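Local coordinates for pectate lyase (Bacillus, PDB 3VMV), which probably cleaves pectate (polygalacturonate) chains as a secreted family 1 polysaccharide lyase, built as a parallel beta-helix, at residues N89-G94 and S111-R116; N137-E142 and N170-H175. All blocks are in the same frame, centred on the assembly; numbering follows the deposited sequence.

Overall arrangement
Going from the N terminus, contact 1 comes first: strand 111-113 settles beside 91-93 after one coil of the parallel beta-helix, the intervening chain supplying strands 97-103 and 105-108. Contact 2 opens only after contact 1 has closed; its loop runs through strand 156-158 before the end of strand 165-175 returns beside 138-140. The two are therefore in series and neither nest nor cross. Because 111-113 also pairs with 138-140, the four segments are successive rungs on one side of the coil, with centres of the contacts about 10 Å apart. Backbone pairing of I112 with E138 joins them, and beyond the strands H114 NE2 lies 2.8 Å from E142 OE2, probably a hydrogen bond.

Contact 1. Residues N89-G94 and S111-R116; sequences NGEFDG and SIHHVR
The H113 imidazole takes D93 CA over one face, a CH-pi contact 4.1 Å from the ring centroid, while the ring of Y140 stacks on the opposite face. At its edge, NE2 donates to E91 OE2 at 2.7 Å, close to the ring plane but on the anti side of the carboxylate; ND1 shares a nearly straight hydrogen bond with H114 ND1, either nitrogen possibly the donor. The F92 ring has S111 O at its edge. These groups ride on neighbouring rungs of a parallel beta-helix, E91, F92 and D93 pairing with S111, I112 and H113. E91 is extended from CB outward, with CG opposite the backbone N (chi1 -180°), which carries the carboxylate across to the histidine; D93 OD1 lies 3.3 Å from H113 CE1. Replacing H113 by an alanine is likely to leave E91 OE2 and H114 ND1 without their imidazole mate, and to open a gap between D93 CA and the Y140 ring. On the buried side, F92 and I112 run side by side, CB of F92 3.9 Å from I112 CG1. G94 N donates to H113 O at 2.8 Å, and a water receiving R116 N gives a hydrogen to G94 O at 2.6 Å.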
loop_
_atom_site.group_PDB
_atom_site.type_symbol
_atom_site.label_atom_id
_atom_site.label_comp_id
_atom_site.label_asym_id
_atom_site.label_seq_id
_atom_site.Cartn_x
_atom_site.Cartn_y
_atom_site.Cartn_z
ATOM N N ASN A 89 2.217 -0.594 -20.041
ATOM C CA ASN A 89 3.665 -0.662 -20.271
ATOM C C ASN A 89 4.540 -0.160 -19.140
ATOM O O ASN A 89 5.781 -0.215 -19.254
ATOM C CB ASN A 89 4.057 0.063 -21.579
ATOM C CG ASN A 89 3.348 -0.509 -22.760
ATOM O OD1 ASN A 89 3.301 -1.729 -22.924
ATOM N ND2 ASN A 89 2.740 0.353 -23.563
ATOM N N GLY A 90 3.935 0.281 -18.033
ATOM C CA GLY A 90 4.687 0.794 -16.882
ATOM C C GLY A 90 4.981 -0.323 -15.926
ATOM O O GLY A 90 4.258 -0.506 -14.973
ATOM N N GLU A 91 6.054 -1.058 -16.165
ATOM C CA GLU A 91 6.301 -2.288 -15.437
ATOM C C GLU A 91 7.641 -2.204 -14.713
ATOM O O GLU A 91 8.619 -1.766 -15.329
ATOM C CB GLU A 91 6.318 -3.475 -16.396
ATOM C CG GLU A 91 6.573 -4.790 -15.685
ATOM C CD GLU A 91 6.704 -5.976 -16.613
ATOM O OE1 GLU A 91 6.493 -5.799 -17.837
ATOM O OE2 GLU A 91 7.030 -7.097 -16.126
ATOM N N PHE A 92 7.655 -2.623 -13.435
ATOM C CA PHE A 92 8.878 -2.703 -12.630
ATOM C C PHE A 92 9.020 -4.178 -12.291
ATOM O O PHE A 92 8.272 -4.692 -11.467
ATOM C CB PHE A 92 8.740 -1.875 -11.332
ATOM C CG PHE A 92 8.647 -0.390 -11.547
ATOM C CD1 PHE A 92 9.695 0.449 -11.169
ATOM C CD2 PHE A 92 7.521 0.166 -12.126
ATOM C CE1 PHE A 92 9.627 1.823 -11.372
ATOM C CE2 PHE A 92 7.454 1.568 -12.351
ATOM C CZ PHE A 92 8.499 2.376 -11.951
ATOM N N ASP A 93 9.950 -4.854 -12.958
ATOM C CA ASP A 93 10.134 -6.296 -12.823
ATOM C C ASP A 93 11.382 -6.538 -11.976
ATOM O O ASP A 93 12.521 -6.344 -12.429
ATOM C CB ASP A 93 10.276 -6.918 -14.210
ATOM C CG ASP A 93 10.506 -8.425 -14.150
ATOM O OD1 ASP A 93 10.499 -9.008 -13.035
ATOM O OD2 ASP A 93 10.694 -9.022 -15.239
ATOM N N GLY A 94 11.147 -6.890 -10.708
ATOM C CA GLY A 94 12.257 -7.237 -9.835
ATOM C C GLY A 94 12.893 -6.054 -9.164
ATOM O O GLY A 94 13.974 -6.223 -8.566
ATOM N N SER A 111 2.807 -1.730 -12.759
ATOM C CA SER A 111 2.846 -3.064 -12.191
ATOM C C SER A 111 4.218 -3.245 -11.591
ATOM O O SER A 111 5.204 -2.970 -12.277
ATOM C CB SER A 111 2.645 -4.124 -13.260
ATOM O OG SER A 111 1.367 -3.941 -13.882
ATOM N N ILE A 112 4.283 -3.673 -10.338
ATOM C CA ILE A 112 5.583 -3.846 -9.669
ATOM C C ILE A 112 5.566 -5.218 -9.068
ATOM O O ILE A 112 4.659 -5.542 -8.250
ATOM C CB ILE A 112 5.791 -2.799 -8.543
ATOM C CG1 ILE A 112 5.602 -1.375 -9.106
ATOM C CG2 ILE A 112 7.216 -2.988 -7.926
ATOM C CD1 ILE A 112 5.897 -0.278 -8.083
ATOM N N HIS A 113 6.549 -6.049 -9.414
ATOM C CA HIS A 113 6.412 -7.433 -9.042
ATOM C C HIS A 113 7.742 -8.180 -8.929
ATOM O O HIS A 113 8.761 -7.782 -9.448
ATOM C CB HIS A 113 5.489 -8.140 -10.059
ATOM C CG HIS A 113 6.066 -8.196 -11.446
ATOM N ND1 HIS A 113 6.778 -9.284 -11.910
ATOM C CD2 HIS A 113 6.042 -7.304 -12.468
ATOM C CE1 HIS A 113 7.170 -9.060 -13.155
ATOM N NE2 HIS A 113 6.741 -7.862 -13.518
ATOM N N HIS A 114 7.671 -9.266 -8.166
ATOM C CA HIS A 114 8.799 -10.169 -7.935
ATOM C C HIS A 114 9.983 -9.375 -7.397
ATOM O O HIS A 114 11.129 -9.612 -7.812
ATOM C CB HIS A 114 9.175 -10.983 -9.178
ATOM C CG HIS A 114 8.101 -11.932 -9.588
ATOM N ND1 HIS A 114 7.075 -11.571 -10.439
ATOM C CD2 HIS A 114 7.857 -13.210 -9.216
ATOM C CE1 HIS A 114 6.270 -12.610 -10.613
ATOM N NE2 HIS A 114 6.731 -13.623 -9.895
ATOM N N VAL A 115 9.709 -8.498 -6.428
ATOM C CA VAL A 115 10.780 -7.677 -5.858
ATOM C C VAL A 115 11.452 -8.448 -4.726
ATOM O O VAL A 115 10.881 -8.626 -3.657
ATOM C CB VAL A 115 10.261 -6.323 -5.373
ATOM C CG1 VAL A 115 11.453 -5.397 -4.934
ATOM C CG2 VAL A 115 9.509 -5.631 -6.541
ATOM N N ARG A 116 12.670 -8.920 -4.969
ATOM C CA ARG A 116 13.482 -9.575 -3.943
ATOM C C ARG A 116 14.635 -8.672 -3.456
ATOM O O ARG A 116 14.905 -8.583 -2.253
ATOM C CB ARG A 116 14.070 -10.890 -4.463
ATOM C CG ARG A 116 15.111 -11.463 -3.507
ATOM C CD ARG A 116 15.371 -12.938 -3.711
ATOM N NE ARG A 116 16.515 -13.361 -2.898
ATOM C CZ ARG A 116 16.494 -13.595 -1.583
ATOM N NH1 ARG A 116 15.383 -13.497 -0.868
ATOM N NH2 ARG A 116 17.616 -13.960 -0.970
HETATM O O HOH W 1 1.884 -2.480 -16.181
HETATM O O HOH W 2 14.581 -8.374 -7.156
#

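Contact 2. Residues N137-E142 and N170-H175; sequences NEFYSE and NKFENH
Strands 138-140 and 171-173 run as adjacent rungs of the parallel beta-helix, their axes 4.7 Å apart at closest and 10° from parallel. K171 N donates to N137 O, F139 N to K171 O and E173 N to F139 O, so that the outer two bonds flank an N-H running the other way. The chain then turns a corner at N174, whose carbonyl oxygen accepts S141 N from above the carbonyl plane. Ahead of the strands, N137 and N170 lie side by side, amide planes 11° apart, in a row of asparagines as in other pectate lyases; N170 OD1 takes the backbone N of N137 at 2.8 Å, and N170 N is held by the N199 side chain. Inside the coil, F139 sets CD2 over one face of the F172 ring, 3.5 Å from CE1, with the planes oblique at 48°; F172 goes on to meet F201. On the other side, E138 and K171 lie alongside each other, CD to CD 3.8 Å, their methylene chains extended. Their charges stay apart, OE2 to NZ 4.3 Å, beyond a salt bridge, and V322 N also holds that oxygen. A water spans the gap, donating to E138 OE2 at 2.6 Å and accepting from K171 NZ; a second donates to E138 OE1 and, at 2.8 Å, to OE1 of E173, whose OE2 is held by the N202 side chain.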
loop_
_atom_site.group_PDB
_atom_site.type_symbol
_atom_site.label_atom_id
_atom_site.label_comp_id
_atom_site.label_asym_id
_atom_site.label_seq_id
_atom_site.Cartn_x
_atom_site.Cartn_y
_atom_site.Cartn_z
ATOM N N ASN A 137 -2.545 0.426 -9.454
ATOM C CA ASN A 137 -1.371 -0.386 -9.726
ATOM C C ASN A 137 -1.665 -1.872 -9.539
ATOM O O ASN A 137 -2.744 -2.252 -9.071
ATOM C CB ASN A 137 -0.266 0.002 -8.775
ATOM C CG ASN A 137 -0.021 1.509 -8.735
ATOM O OD1 ASN A 137 -0.213 2.173 -7.660
ATOM N ND2 ASN A 137 0.428 2.054 -9.818
ATOM N N GLU A 138 -0.669 -2.701 -9.855
ATOM C CA GLU A 138 -0.762 -4.134 -9.593
ATOM C C GLU A 138 0.542 -4.553 -8.969
ATOM O O GLU A 138 1.600 -4.196 -9.455
ATOM C CB GLU A 138 -1.048 -4.940 -10.866
ATOM C CG GLU A 138 -2.404 -4.538 -11.436
ATOM C CD GLU A 138 -2.892 -5.362 -12.606
ATOM O OE1 GLU A 138 -2.424 -6.508 -12.830
ATOM O OE2 GLU A 138 -3.805 -4.885 -13.322
ATOM N N PHE A 139 0.428 -5.346 -7.909
ATOM C CA PHE A 139 1.579 -5.784 -7.126
ATOM C C PHE A 139 1.473 -7.265 -6.928
ATOM O O PHE A 139 0.399 -7.753 -6.533
ATOM C CB PHE A 139 1.586 -5.119 -5.749
ATOM C CG PHE A 139 1.447 -3.605 -5.791
ATOM C CD1 PHE A 139 2.460 -2.818 -6.323
ATOM C CD2 PHE A 139 0.326 -2.988 -5.256
ATOM C CE1 PHE A 139 2.360 -1.423 -6.377
ATOM C CE2 PHE A 139 0.216 -1.587 -5.276
ATOM C CZ PHE A 139 1.222 -0.799 -5.835
ATOM N N TYR A 140 2.556 -8.014 -7.131
ATOM C CA TYR A 140 2.439 -9.465 -6.983
ATOM C C TYR A 140 3.821 -10.102 -6.874
ATOM O O TYR A 140 4.818 -9.459 -7.217
ATOM C CB TYR A 140 1.631 -10.078 -8.140
ATOM C CG TYR A 140 2.074 -9.742 -9.539
ATOM C CD1 TYR A 140 2.921 -10.602 -10.255
ATOM C CD2 TYR A 140 1.623 -8.583 -10.164
ATOM C CE1 TYR A 140 3.273 -10.329 -11.551
ATOM C CE2 TYR A 140 2.000 -8.287 -11.481
ATOM C CZ TYR A 140 2.819 -9.177 -12.154
ATOM O OH TYR A 140 3.254 -8.938 -13.450
ATOM N N SER A 141 3.868 -11.349 -6.423
ATOM C CA SER A 141 5.107 -12.139 -6.539
ATOM C C SER A 141 4.688 -13.582 -6.781
ATOM O O SER A 141 4.143 -13.853 -7.857
ATOM C CB SER A 141 6.079 -11.938 -5.357
ATOM O OG SER A 141 5.597 -12.454 -4.138
ATOM N N GLU A 142 4.898 -14.498 -5.822
ATOM C CA GLU A 142 4.327 -15.832 -5.945
ATOM C C GLU A 142 3.796 -16.260 -4.585
ATOM O O GLU A 142 4.400 -15.935 -3.546
ATOM C CB GLU A 142 5.395 -16.850 -6.383
ATOM C CG GLU A 142 6.111 -16.575 -7.681
ATOM C CD GLU A 142 5.234 -16.702 -8.921
ATOM O OE1 GLU A 142 4.171 -17.364 -8.872
ATOM O OE2 GLU A 142 5.634 -16.164 -9.990
ATOM N N ASN A 170 -5.968 -0.769 -6.440
ATOM C CA ASN A 170 -4.840 -1.596 -6.840
ATOM C C ASN A 170 -5.194 -3.050 -6.785
ATOM O O ASN A 170 -6.162 -3.438 -6.120
ATOM C CB ASN A 170 -3.664 -1.395 -5.866
ATOM C CG ASN A 170 -3.235 0.062 -5.744
ATOM O OD1 ASN A 170 -2.588 0.595 -6.646
ATOM N ND2 ASN A 170 -3.526 0.690 -4.584
ATOM N N LYS A 171 -4.406 -3.879 -7.451
ATOM C CA LYS A 171 -4.509 -5.336 -7.226
ATOM C C LYS A 171 -3.258 -5.766 -6.476
ATOM O O LYS A 171 -2.158 -5.346 -6.822
ATOM C CB LYS A 171 -4.574 -6.088 -8.538
ATOM C CG LYS A 171 -5.822 -5.732 -9.377
ATOM C CD LYS A 171 -5.883 -6.642 -10.618
ATOM C CE LYS A 171 -7.186 -6.390 -11.401
ATOM N NZ LYS A 171 -7.272 -7.346 -12.556
ATOM N N PHE A 172 -3.457 -6.539 -5.401
ATOM C CA PHE A 172 -2.367 -7.169 -4.643
ATOM C C PHE A 172 -2.652 -8.669 -4.753
ATOM O O PHE A 172 -3.691 -9.140 -4.278
ATOM C CB PHE A 172 -2.487 -6.810 -3.153
ATOM C CG PHE A 172 -2.192 -5.375 -2.812
ATOM C CD1 PHE A 172 -0.935 -5.028 -2.301
ATOM C CD2 PHE A 172 -3.151 -4.371 -2.997
ATOM C CE1 PHE A 172 -0.624 -3.726 -1.944
ATOM C CE2 PHE A 172 -2.858 -3.064 -2.641
ATOM C CZ PHE A 172 -1.569 -2.727 -2.130
ATOM N N GLU A 173 -1.759 -9.451 -5.356
ATOM C CA GLU A 173 -2.064 -10.836 -5.612
ATOM C C GLU A 173 -0.828 -11.678 -5.454
ATOM O O GLU A 173 0.290 -11.209 -5.627
ATOM C CB GLU A 173 -2.565 -11.016 -7.040
ATOM C CG GLU A 173 -3.775 -10.148 -7.399
ATOM C CD GLU A 173 -4.455 -10.582 -8.706
ATOM O OE1 GLU A 173 -4.477 -9.781 -9.668
ATOM O OE2 GLU A 173 -4.994 -11.722 -8.779
ATOM N N ASN A 174 -1.061 -12.944 -5.153
ATOM C CA ASN A 174 -0.019 -13.975 -5.250
ATOM C C ASN A 174 1.209 -13.616 -4.458
ATOM O O ASN A 174 2.298 -13.420 -5.033
ATOM C CB ASN A 174 0.349 -14.252 -6.725
ATOM C CG ASN A 174 -0.880 -14.535 -7.584
ATOM O OD1 ASN A 174 -1.841 -15.126 -7.130
ATOM N ND2 ASN A 174 -0.819 -14.133 -8.854
ATOM N N HIS A 175 1.044 -13.543 -3.149
ATOM C CA HIS A 175 2.141 -13.049 -2.323
ATOM C C HIS A 175 1.954 -13.534 -0.897
ATOM O O HIS A 175 0.850 -13.748 -0.452
ATOM C CB HIS A 175 2.108 -11.520 -2.360
ATOM C CG HIS A 175 3.351 -10.879 -1.843
ATOM N ND1 HIS A 175 3.493 -10.405 -0.560
ATOM C CD2 HIS A 175 4.520 -10.627 -2.475
ATOM C CE1 HIS A 175 4.707 -9.892 -0.425
ATOM N NE2 HIS A 175 5.355 -10.049 -1.563
HETATM O O HOH W 3 -2.213 -8.524 -10.617
HETATM O O HOH W 4 -5.924 -5.974 -14.317
HETATM O O HOH W 5 2.093 -13.915 -9.714
#